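Local coordinates for protein putative NADH dehydrogenase/NAD(P)H nitroreductase (Bacteroides thetaiotaomicron VPI-5482, PDB 3KWK) that binds flavin mononucleotide and probably works as an NAD(P)H-dependent oxidoreductase of the nitroreductase family, at residues Asp36-Ala41 / Leu110-Met115; Met43-Gly48 / Ser102-Asn107; Asn83-Cys88 / Ile150-Pro155; Ala119-Ala124 / Leu145-Ile150. All coordinates share one frame; numbering follows the deposited sequence. Where two conformers were deposited one is given.

Contact 1. Residues Asp36-Ala41 / Leu110-Met115; sequences DLMLRA and LAAESM
Met38 and Ala111 mark the place where helices 32-43 and 97-114 draw together, their CA atoms 5.4 Å apart. Over the short segments the axes approach to 9.1 Å and run roughly antiparallel, at 145° between their N-to-C directions. The small residues permit this spacing: the methyl groups of Ala41 and Ala111 meet, CB to CB at 3.6 Å, and Ala111 CB also rests against the backbone CA of Met38. Met38 and Met115, both present as selenomethionine, pack beside this alanine pair. Met115 reaches back across the interface; its chain runs extended from CA to SE and then bends (chi3 -78°), which turns the CE methyl onto CG of Met38, 3.6 Å away. The selenium of Met115 lies alongside Leu37, 4.0 Å from the CD1 branch, the two side chains meeting at about a right angle. Met38 is bent in its turn at chi3, and its terminal CE comes to 3.9 Å from Ala112 CB. The joint is thus wholly apolar, made by methyl, methylene and selenium groups. Ser114, one residue before Met115, turns its hydroxyl inward to its own helix: OG donates to Ala111 O at 2.7 Å, and it also bonds Asn10 of the second subunit. On the sheet side Met38 and Leu39 continue onto Ile85 of strand 83-90, and Leu39 reaches Phe56 and Val58 of strand 54-59. Toward the dimer partner, Ala111 packs on Leu13 and Leu37 on Thr8 of the second subunit, while helix 11-18 of the same chain borders Leu110 and Glu113.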
# COMPACT_ATOMS: atom_id res chain seq x y z
N ASP A 36 -12.81 5.19 13.03
CA ASP A 36 -11.63 5.83 13.64
C ASP A 36 -10.37 4.99 13.50
O ASP A 36 -9.31 5.50 13.14
CB ASP A 36 -11.90 6.15 15.11
CG ASP A 36 -13.06 7.17 15.35
OD1 ASP A 36 -13.39 7.94 14.42
OD2 ASP A 36 -13.65 7.20 16.50
N LEU A 37 -10.51 3.67 13.71
CA LEU A 37 -9.39 2.75 13.57
C LEU A 37 -8.92 2.60 12.13
O LEU A 37 -7.73 2.45 11.87
CB LEU A 37 -9.73 1.40 14.22
CG LEU A 37 -9.65 1.38 15.75
CD1 LEU A 37 -10.42 0.16 16.34
CD2 LEU A 37 -8.19 1.38 16.21
N MSE A 38 -9.84 2.62 11.18
CA MSE A 38 -9.45 2.61 9.74
C MSE A 38 -8.57 3.84 9.45
O MSE A 38 -7.58 3.73 8.75
CB MSE A 38 -10.70 2.58 8.85
CG MSE A 38 -11.38 1.29 8.90
SE MSE A 38 -13.17 1.35 8.01
CE MSE A 38 -12.45 1.60 6.38
N LEU A 39 -8.98 5.02 9.90
CA LEU A 39 -8.20 6.25 9.68
C LEU A 39 -6.83 6.18 10.36
O LEU A 39 -5.81 6.56 9.74
CB LEU A 39 -9.01 7.47 10.17
CG LEU A 39 -10.30 7.74 9.36
CD1 LEU A 39 -11.21 8.69 10.12
CD2 LEU A 39 -10.00 8.31 8.01
N ARG A 40 -6.78 5.69 11.59
CA ARG A 40 -5.52 5.50 12.28
C ARG A 40 -4.62 4.54 11.52
O ARG A 40 -3.40 4.74 11.44
CB ARG A 40 -5.77 5.00 13.69
CG ARG A 40 -4.56 4.81 14.56
CD ARG A 40 -5.02 4.41 15.95
NE ARG A 40 -5.12 5.57 16.84
CZ ARG A 40 -6.15 6.43 16.88
NH1 ARG A 40 -7.20 6.25 16.09
NH2 ARG A 40 -6.13 7.45 17.72
N ALA A 41 -5.22 3.48 10.95
CA ALA A 41 -4.48 2.56 10.14
C ALA A 41 -3.85 3.26 8.89
O ALA A 41 -2.65 3.13 8.60
CB ALA A 41 -5.34 1.33 9.69
N LEU A 110 -7.06 -3.17 4.68
CA LEU A 110 -6.69 -4.24 5.59
C LEU A 110 -7.42 -4.07 6.93
O LEU A 110 -7.99 -5.03 7.49
CB LEU A 110 -5.18 -4.34 5.76
CG LEU A 110 -4.41 -4.83 4.57
CD1 LEU A 110 -2.89 -4.70 4.86
CD2 LEU A 110 -4.75 -6.25 4.30
N ALA A 111 -7.48 -2.84 7.42
CA ALA A 111 -8.19 -2.52 8.64
C ALA A 111 -9.66 -2.89 8.54
O ALA A 111 -10.22 -3.55 9.44
CB ALA A 111 -8.00 -0.98 8.99
N ALA A 112 -10.30 -2.49 7.44
CA ALA A 112 -11.69 -2.83 7.18
C ALA A 112 -11.92 -4.35 7.26
O ALA A 112 -12.79 -4.81 7.99
CB ALA A 112 -12.14 -2.24 5.82
N GLU A 113 -11.10 -5.09 6.53
CA GLU A 113 -11.22 -6.54 6.52
C GLU A 113 -11.12 -7.13 7.93
O GLU A 113 -11.88 -8.05 8.30
CB GLU A 113 -10.17 -7.14 5.63
CG GLU A 113 -10.21 -8.68 5.51
CD GLU A 113 -11.41 -9.20 4.73
OE1 GLU A 113 -11.67 -8.66 3.67
OE2 GLU A 113 -12.05 -10.12 5.22
N SER A 114 -10.19 -6.61 8.72
CA SER A 114 -9.92 -7.16 10.06
C SER A 114 -11.04 -6.96 11.08
O SER A 114 -11.07 -7.62 12.08
CB SER A 114 -8.63 -6.55 10.67
OG SER A 114 -8.81 -5.19 11.11
N MSE A 115 -11.95 -6.03 10.78
CA MSE A 115 -13.06 -5.66 11.65
C MSE A 115 -14.41 -6.07 11.04
O MSE A 115 -15.46 -5.57 11.39
CB MSE A 115 -13.04 -4.15 11.93
CG MSE A 115 -11.76 -3.75 12.74
SE MSE A 115 -11.75 -1.92 13.25
CE MSE A 115 -11.26 -1.17 11.59

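Contact 2. Residues Met43-Gly48 / Ser102-Asn107; sequences MSAPSG and SAAAQN. With FMN (flavin mononucleotide), chain B.
Apolar packing joins Ala45 and Pro46, in the loop after helix 32-43, to the alanine-rich face of helix 97-114. The methyl of Ala45 points into the helix and settles over its backbone, CB lying 3.6 Å from Ala104 N, with the methyls of Ala103 and Ala104 to its sides. Pro46 adds its ring atoms CG and CD, CD resting 4.0 Å from Ala103 CB. With only methyl groups at Ala103 and Ala104, the loop lies close there, and the CA atoms of Ala45 and Ala104 are 5.0 Å apart.

Polar contacts gather around Asn107. Its CG stands anti to the carbonyl carbon (chi1 -81°), which sends the amide toward the loop. ND2 hydrogen-bonds Ala41 O in the last turns of helix 32-43 and also donates to a water at 3.2 Å; the water also hydrogen-bonds Ser44 O. ND2 lies near Ala45 N as well, but both are donors and do not bond. The other end of the amide, OD1, accepts from Gln106 of the second subunit. Such sharing fits the nitroreductase dimer, whose flavin sites lie at the interface and draw on both chains.

Ligand contacts follow at Pro46 and Ser47. Ser47 N donates to the ribityl O3' of the FMN at 3.0 Å, with an N-H...O angle of 160°, and Pro46 CB touches the same oxygen at 3.3 Å. This flavin is also hydrogen-bonded by Arg19, Ser21 and Lys164 of the second subunit. Ser47 OG is held by Asp100, whose carboxylate also bonds Gly48 N.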
# COMPACT_ATOMS: atom_id res chain seq x y z
N MSE A 43 -3.11 6.41 8.52
CA MSE A 43 -2.03 7.33 8.93
C MSE A 43 -0.74 6.60 9.36
O MSE A 43 0.31 7.23 9.43
CB MSE A 43 -2.53 8.28 10.01
CG MSE A 43 -3.40 9.38 9.40
SE MSE A 43 -4.25 10.64 10.58
CE MSE A 43 -4.90 9.36 11.82
N SER A 44 -0.79 5.27 9.55
CA SER A 44 0.39 4.47 9.99
C SER A 44 1.24 4.03 8.82
O SER A 44 2.28 3.41 9.03
CB SER A 44 -0.07 3.24 10.75
OG SER A 44 -0.87 3.63 11.87
N ALA A 45 0.82 4.36 7.61
CA ALA A 45 1.62 4.05 6.42
C ALA A 45 3.06 4.60 6.45
O ALA A 45 3.37 5.62 7.11
CB ALA A 45 0.92 4.62 5.15
N PRO A 46 3.96 3.96 5.68
CA PRO A 46 5.27 4.56 5.48
C PRO A 46 5.08 5.82 4.61
O PRO A 46 4.02 5.98 4.00
CB PRO A 46 6.04 3.48 4.71
CG PRO A 46 4.97 2.69 3.99
CD PRO A 46 3.83 2.66 4.98
N SER A 47 6.09 6.68 4.54
CA SER A 47 5.98 7.96 3.83
C SER A 47 7.31 8.46 3.35
O SER A 47 8.22 8.52 4.18
CB SER A 47 5.39 9.01 4.78
OG SER A 47 5.24 10.28 4.14
N GLY A 48 7.45 8.75 2.06
CA GLY A 48 8.69 9.32 1.54
C GLY A 48 9.13 10.56 2.32
O GLY A 48 8.35 11.50 2.46
N SER A 102 -1.15 5.35 -1.55
CA SER A 102 -1.50 3.95 -1.91
C SER A 102 -1.20 3.01 -0.74
O SER A 102 -1.98 2.09 -0.46
CB SER A 102 -0.64 3.53 -3.09
OG SER A 102 -1.09 4.16 -4.28
N ALA A 103 -0.08 3.24 -0.04
CA ALA A 103 0.21 2.44 1.16
C ALA A 103 -0.87 2.71 2.27
O ALA A 103 -1.32 1.79 2.92
CB ALA A 103 1.65 2.71 1.67
N ALA A 104 -1.28 3.98 2.39
CA ALA A 104 -2.31 4.37 3.36
C ALA A 104 -3.63 3.69 3.00
O ALA A 104 -4.33 3.14 3.86
CB ALA A 104 -2.52 5.90 3.43
N ALA A 105 -3.96 3.72 1.71
CA ALA A 105 -5.19 3.10 1.27
C ALA A 105 -5.18 1.61 1.56
O ALA A 105 -6.20 1.06 1.98
CB ALA A 105 -5.42 3.37 -0.23
N GLN A 106 -4.04 0.95 1.35
CA GLN A 106 -3.97 -0.49 1.56
C GLN A 106 -4.14 -0.78 3.06
O GLN A 106 -4.83 -1.74 3.46
CB GLN A 106 -2.64 -1.09 1.08
CG GLN A 106 -2.45 -2.59 1.37
CD GLN A 106 -3.47 -3.48 0.74
OE1 GLN A 106 -4.34 -3.02 -0.03
NE2 GLN A 106 -3.36 -4.79 1.01
N ASN A 107 -3.54 0.04 3.94
CA ASN A 107 -3.82 -0.11 5.38
C ASN A 107 -5.30 0.03 5.72
O ASN A 107 -5.81 -0.70 6.57
CB ASN A 107 -3.03 0.91 6.17
CG ASN A 107 -1.60 0.49 6.40
OD1 ASN A 107 -1.17 -0.61 6.02
ND2 ASN A 107 -0.83 1.39 7.06
N1 FMN B . 13.72 5.16 3.43
C2 FMN B . 15.04 5.09 3.08
O2 FMN B . 15.88 4.81 3.95
N3 FMN B . 15.43 5.35 1.78
C4 FMN B . 14.54 5.70 0.79
O4 FMN B . 14.94 5.91 -0.40
C4A FMN B . 13.19 5.77 1.15
N5 FMN B . 12.23 6.13 0.22
C5A FMN B . 10.90 6.02 0.52
C6 FMN B . 9.96 6.23 -0.49
C7 FMN B . 8.61 6.07 -0.20
C7M FMN B . 7.53 6.28 -1.27
C8 FMN B . 8.19 5.71 1.06
C8M FMN B . 6.71 5.54 1.31
C9 FMN B . 9.12 5.52 2.07
C9A FMN B . 10.49 5.67 1.80
N10 FMN B . 11.46 5.51 2.80
C10 FMN B . 12.78 5.49 2.46
C1' FMN B . 11.04 5.17 4.18
C2' FMN B . 10.54 6.40 4.92
O2' FMN B . 11.62 7.28 5.25
C3' FMN B . 9.71 6.02 6.16
O3' FMN B . 8.52 5.33 5.77
C4' FMN B . 9.28 7.27 6.99
O4' FMN B . 10.44 7.87 7.57
C5' FMN B . 8.26 6.93 8.08
O5' FMN B . 8.90 6.00 8.95
P FMN B . 8.26 4.53 9.23
O1P FMN B . 8.28 3.74 7.90
O2P FMN B . 9.26 4.00 10.27
O3P FMN B . 6.84 4.67 9.76
O HOH W 1 1.83 0.67 8.77

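Contact 3. Residues Asn83-Cys88 / Ile150-Pro155; sequences NAIIVC and IPFGYP
Ile85 and Ile150 exchange two backbone hydrogen bonds, Ile85 N to Ile150 O at 2.9 Å and Ile150 N to Ile85 O at 2.8 Å, forming an antiparallel hydrogen-bonded pair. In the next, non-hydrogen-bonded pair, Ala84 and Pro151 bring their CA atoms to 4.1 Å, and Ala84 CA makes a CH...O contact with Ile150 O. The CG of Phe152 lies between the backbone N and the carbonyl carbon (chi1 64°), which brings the ring back to strand 83-90; CZ meets Asn83 CB at 3.5 Å and CE1 meets Ile85 CG1 at 3.8 Å, both obliquely to the ring. On the same face of the sheet, the CD1 tip of Ile150 meets the CG2 branch of Val87. These are the two central strands of the four-stranded antiparallel sheet of this nitroreductase-family fold. Beyond them, a water joins the ends of the pairing: it accepts from Asn83 ND2 at 2.6 Å and donates to Phe152 O. Val87 and Ile150 are backed by helix 97-114 through Cys101, Ile108 and Leu109, and Ile85 by Met38 and Leu39 of helix 32-43. On the other face, Ala84 touches Leu78, and Pro151 packs on Val120 and Thr122 of strand 118-123.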
# COMPACT_ATOMS: atom_id res chain seq x y z
N ASN A 83 -21.07 5.27 4.01
CA ASN A 83 -19.90 6.11 4.15
C ASN A 83 -18.80 5.72 3.14
O ASN A 83 -18.76 4.58 2.63
CB ASN A 83 -19.21 5.96 5.54
CG ASN A 83 -20.15 6.07 6.72
OD1 ASN A 83 -20.40 7.17 7.23
ND2 ASN A 83 -20.66 4.94 7.17
N ALA A 84 -17.89 6.66 2.90
CA ALA A 84 -16.69 6.40 2.10
C ALA A 84 -15.56 7.21 2.68
O ALA A 84 -15.82 8.26 3.30
CB ALA A 84 -16.93 6.82 0.63
N ILE A 85 -14.34 6.70 2.58
CA ILE A 85 -13.15 7.49 2.90
C ILE A 85 -12.48 7.84 1.60
O ILE A 85 -12.19 6.94 0.78
CB ILE A 85 -12.17 6.72 3.80
CG1 ILE A 85 -12.83 6.48 5.17
CG2 ILE A 85 -10.84 7.51 3.99
CD1 ILE A 85 -12.05 5.54 6.08
N ILE A 86 -12.24 9.14 1.40
CA ILE A 86 -11.52 9.63 0.24
C ILE A 86 -10.08 9.86 0.65
O ILE A 86 -9.81 10.68 1.52
CB ILE A 86 -12.16 10.89 -0.34
CG1 ILE A 86 -13.65 10.66 -0.57
CG2 ILE A 86 -11.42 11.28 -1.65
CD1 ILE A 86 -14.29 11.74 -1.42
N VAL A 87 -9.17 9.09 0.08
CA VAL A 87 -7.74 9.20 0.39
C VAL A 87 -7.11 10.20 -0.56
O VAL A 87 -7.13 9.99 -1.79
CB VAL A 87 -6.98 7.85 0.32
CG1 VAL A 87 -5.49 8.05 0.64
CG2 VAL A 87 -7.68 6.75 1.21
N CYS A 88 -6.57 11.28 -0.02
CA CYS A 88 -5.98 12.35 -0.81
C CYS A 88 -4.56 12.58 -0.38
O CYS A 88 -4.18 12.22 0.71
CB CYS A 88 -6.73 13.67 -0.62
SG CYS A 88 -8.50 13.58 -0.87
N ILE A 150 -12.92 5.19 -1.27
CA ILE A 150 -13.14 3.86 -0.69
C ILE A 150 -14.51 3.77 0.00
O ILE A 150 -14.64 4.13 1.19
CB ILE A 150 -12.01 3.53 0.35
CG1 ILE A 150 -10.62 3.69 -0.25
CG2 ILE A 150 -12.17 2.09 0.94
CD1 ILE A 150 -9.49 3.46 0.75
N PRO A 151 -15.53 3.33 -0.74
CA PRO A 151 -16.78 2.96 -0.06
C PRO A 151 -16.53 1.77 0.88
O PRO A 151 -15.63 0.94 0.64
CB PRO A 151 -17.70 2.54 -1.20
CG PRO A 151 -16.96 2.88 -2.47
CD PRO A 151 -15.51 2.88 -2.13
N PHE A 152 -17.29 1.71 1.96
CA PHE A 152 -17.20 0.57 2.84
C PHE A 152 -18.50 0.36 3.57
O PHE A 152 -19.38 1.24 3.59
CB PHE A 152 -16.03 0.75 3.82
CG PHE A 152 -16.19 1.92 4.77
CD1 PHE A 152 -15.81 3.21 4.39
CD2 PHE A 152 -16.67 1.72 6.05
CE1 PHE A 152 -15.96 4.25 5.27
CE2 PHE A 152 -16.81 2.76 6.93
CZ PHE A 152 -16.46 4.04 6.53
N GLY A 153 -18.61 -0.84 4.15
CA GLY A 153 -19.79 -1.25 4.88
C GLY A 153 -19.67 -2.69 5.33
O GLY A 153 -18.66 -3.37 5.04
N TYR A 154 -20.74 -3.22 5.93
CA TYR A 154 -20.79 -4.64 6.19
C TYR A 154 -21.08 -5.33 4.85
O TYR A 154 -22.05 -4.96 4.17
CB TYR A 154 -21.84 -4.97 7.23
CG TYR A 154 -21.32 -4.63 8.61
CD1 TYR A 154 -20.42 -5.47 9.21
CD2 TYR A 154 -21.63 -3.43 9.26
CE1 TYR A 154 -19.89 -5.17 10.49
CE2 TYR A 154 -21.10 -3.12 10.50
CZ TYR A 154 -20.25 -3.99 11.11
OH TYR A 154 -19.68 -3.74 12.34
N PRO A 155 -20.31 -6.37 4.47
CA PRO A 155 -20.59 -7.02 3.16
C PRO A 155 -22.04 -7.55 3.08
O PRO A 155 -22.57 -8.07 4.07
CB PRO A 155 -19.63 -8.19 3.15
CG PRO A 155 -18.46 -7.72 4.00
CD PRO A 155 -19.11 -6.89 5.12
O HOH W 2 -20.12 2.79 5.80

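Contact 4. Residues Ala119-Ala124 / Leu145-Ile150; sequences AVWTAA and LPLCVI. With FMN (flavin mononucleotide), chain C.
Trp121 and Cys148 form the apolar centre where strand 118-123 lies antiparallel to strand 144-153, at an edge of the four-stranded sheet that carries the flavin in this nitroreductase-family fold. The indole is sandwiched. Over one face stands the Cys148 sulfur, 4.0 Å from the centroid of the five-membered ring and 6° off its normal, with Cys148 CB beside it in a CH-pi contact. Over the opposite face lies the dimethylbenzene end of the FMN, whose C7 approaches Trp121 NE1 to 3.4 Å. The indole turns back toward strand 144-153 because chi1 is 177°, CG opposite the backbone N, and CZ2 reaches the CD2 branch of Leu147. Leu147 and Cys148 together lie opposite Val87 of strand 83-90 in a classic beta bulge, which probably helps both to reach the indole. Farther out, Ala119 meets Ile150 CG2 through its methyl, while Ala124 CB packs against Pro146.

Backbone pairing borders this centre. Thr122 and Val149 form a hydrogen-bonded pair, with Val149 N donating in the carbonyl plane of Thr122 O. Val149 O is gripped twice, by Thr122 N at 3.0 Å and Thr122 OG1 at 2.8 Å, the two donors arriving from opposite faces of its plane. Past the pair, Ala124 N donates to Leu147 O at 3.0 Å. At the flavin, Val120 CG2 touches N1, and Ala123 N donates to the carbonyl O4 at 3.1 Å, a bond that may influence the electronics of the isoalloxazine. A water in the plane of the indole accepts from Trp121 NE1 and donates to Leu147 O, each at 2.9 Å.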
# COMPACT_ATOMS: atom_id res chain seq x y z
N ALA A 119 -14.62 -3.30 1.89
CA ALA A 119 -14.30 -2.03 1.25
C ALA A 119 -13.76 -2.30 -0.14
O ALA A 119 -13.40 -3.45 -0.45
CB ALA A 119 -13.28 -1.30 2.10
N VAL A 120 -13.69 -1.25 -0.97
CA VAL A 120 -13.06 -1.38 -2.30
C VAL A 120 -12.38 -0.04 -2.65
O VAL A 120 -12.96 1.04 -2.45
CB VAL A 120 -14.13 -1.76 -3.37
CG1 VAL A 120 -15.34 -0.75 -3.42
CG2 VAL A 120 -13.50 -1.94 -4.77
N TRP A 121 -11.18 -0.17 -3.20
CA TRP A 121 -10.46 0.97 -3.78
C TRP A 121 -11.08 1.29 -5.11
O TRP A 121 -11.08 0.45 -6.01
CB TRP A 121 -9.00 0.53 -3.94
CG TRP A 121 -8.02 1.50 -4.59
CD1 TRP A 121 -8.23 2.35 -5.62
CD2 TRP A 121 -6.65 1.57 -4.26
NE1 TRP A 121 -7.05 3.02 -5.92
CE2 TRP A 121 -6.07 2.57 -5.09
CE3 TRP A 121 -5.86 0.92 -3.31
CZ2 TRP A 121 -4.72 2.87 -5.06
CZ3 TRP A 121 -4.51 1.22 -3.27
CH2 TRP A 121 -3.97 2.21 -4.12
N THR A 122 -11.65 2.47 -5.26
CA THR A 122 -12.09 2.96 -6.56
C THR A 122 -11.22 4.15 -6.98
O THR A 122 -11.06 5.10 -6.21
CB THR A 122 -13.61 3.25 -6.61
OG1 THR A 122 -13.92 4.52 -6.01
CG2 THR A 122 -14.46 2.12 -5.90
N ALA A 123 -10.65 4.06 -8.18
CA ALA A 123 -9.68 5.08 -8.60
C ALA A 123 -10.33 6.41 -8.80
O ALA A 123 -11.37 6.51 -9.43
CB ALA A 123 -9.00 4.66 -9.93
N ALA A 124 -9.67 7.46 -8.29
CA ALA A 124 -9.91 8.83 -8.74
C ALA A 124 -8.69 9.13 -9.65
O ALA A 124 -8.74 8.88 -10.86
CB ALA A 124 -10.08 9.82 -7.52
N LEU A 145 -4.84 16.36 -3.85
CA LEU A 145 -5.22 15.51 -4.97
C LEU A 145 -5.82 14.21 -4.48
O LEU A 145 -5.20 13.52 -3.68
CB LEU A 145 -4.00 15.24 -5.86
CG LEU A 145 -3.28 16.49 -6.35
CD1 LEU A 145 -2.15 16.07 -7.29
CD2 LEU A 145 -4.20 17.53 -7.01
N PRO A 146 -6.98 13.81 -5.03
CA PRO A 146 -7.60 12.56 -4.54
C PRO A 146 -7.04 11.33 -5.23
O PRO A 146 -7.05 11.27 -6.45
CB PRO A 146 -9.09 12.76 -4.88
CG PRO A 146 -9.11 13.67 -6.04
CD PRO A 146 -7.88 14.55 -5.92
N LEU A 147 -6.51 10.38 -4.44
CA LEU A 147 -6.04 9.13 -4.97
C LEU A 147 -7.21 8.19 -5.27
O LEU A 147 -7.32 7.69 -6.37
CB LEU A 147 -5.06 8.42 -4.03
CG LEU A 147 -4.62 7.04 -4.49
CD1 LEU A 147 -3.76 7.17 -5.71
CD2 LEU A 147 -3.84 6.31 -3.36
N CYS A 148 -8.08 7.98 -4.29
CA CYS A 148 -9.11 6.97 -4.43
C CYS A 148 -10.26 7.28 -3.48
O CYS A 148 -10.07 7.96 -2.43
CB CYS A 148 -8.52 5.55 -4.24
SG CYS A 148 -7.83 5.29 -2.59
N VAL A 149 -11.41 6.73 -3.85
CA VAL A 149 -12.61 6.78 -3.07
C VAL A 149 -12.86 5.36 -2.58
O VAL A 149 -12.96 4.42 -3.38
CB VAL A 149 -13.82 7.28 -3.89
CG1 VAL A 149 -15.06 7.25 -3.02
CG2 VAL A 149 -13.59 8.73 -4.43
N ILE A 150 -12.92 5.19 -1.27
CA ILE A 150 -13.14 3.86 -0.69
C ILE A 150 -14.51 3.77 0.00
O ILE A 150 -14.64 4.13 1.19
CB ILE A 150 -12.01 3.53 0.35
CG1 ILE A 150 -10.62 3.69 -0.25
CG2 ILE A 150 -12.17 2.09 0.94
CD1 ILE A 150 -9.49 3.46 0.75
N1 FMN C . -12.57 -1.46 -8.17
C2 FMN C . -13.70 -0.81 -8.56
O2 FMN C . -14.80 -1.35 -8.37
N3 FMN C . -13.63 0.43 -9.17
C4 FMN C . -12.43 1.06 -9.43
O4 FMN C . -12.41 2.21 -9.98
C4A FMN C . -11.27 0.39 -9.03
N5 FMN C . -10.02 0.95 -9.27
C5A FMN C . -8.90 0.39 -8.72
C6 FMN C . -7.68 1.07 -8.84
C7 FMN C . -6.55 0.53 -8.24
C7M FMN C . -5.18 1.23 -8.33
C8 FMN C . -6.61 -0.65 -7.53
C8M FMN C . -5.35 -1.18 -6.89
C9 FMN C . -7.81 -1.32 -7.42
C9A FMN C . -8.97 -0.80 -8.02
N10 FMN C . -10.20 -1.47 -7.95
C10 FMN C . -11.33 -0.85 -8.39
C1' FMN C . -10.29 -2.77 -7.24
C2' FMN C . -9.76 -3.91 -8.11
O2' FMN C . -10.66 -4.20 -9.18
C3' FMN C . -9.44 -5.16 -7.26
O3' FMN C . -8.38 -4.88 -6.34
C4' FMN C . -9.00 -6.37 -8.14
O4' FMN C . -10.11 -6.80 -8.93
C5' FMN C . -8.45 -7.53 -7.31
O5' FMN C . -9.51 -7.95 -6.46
P FMN C . -9.33 -7.96 -4.84
O1P FMN C . -9.14 -6.50 -4.37
O2P FMN C . -10.69 -8.56 -4.43
O3P FMN C . -8.14 -8.82 -4.46
O HOH W 3 -6.31 5.24 -7.60

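All four contacts are buried, but their chemistry follows their place in the fold. Contacts 1 and 2 lie along helix 97-114: the first is purely apolar helix packing, the second joins a loop to the helix with a water and a shared amide, and Asn107 links them by bonding Ala41 O. Contacts 3 and 4 are neighbouring sheet pairings, contact 4 nested along the chain within contact 3; they share Ile150 on strand 144-153 and depend on backbone bonds. Contacts 1, 2 and 4 touch the second subunit and contact 3 does not; contact 4 carries one flavin and contact 2 lines the other. Helix and sheet meet where Met38 touches Phe152 and Ala105 touches Trp121.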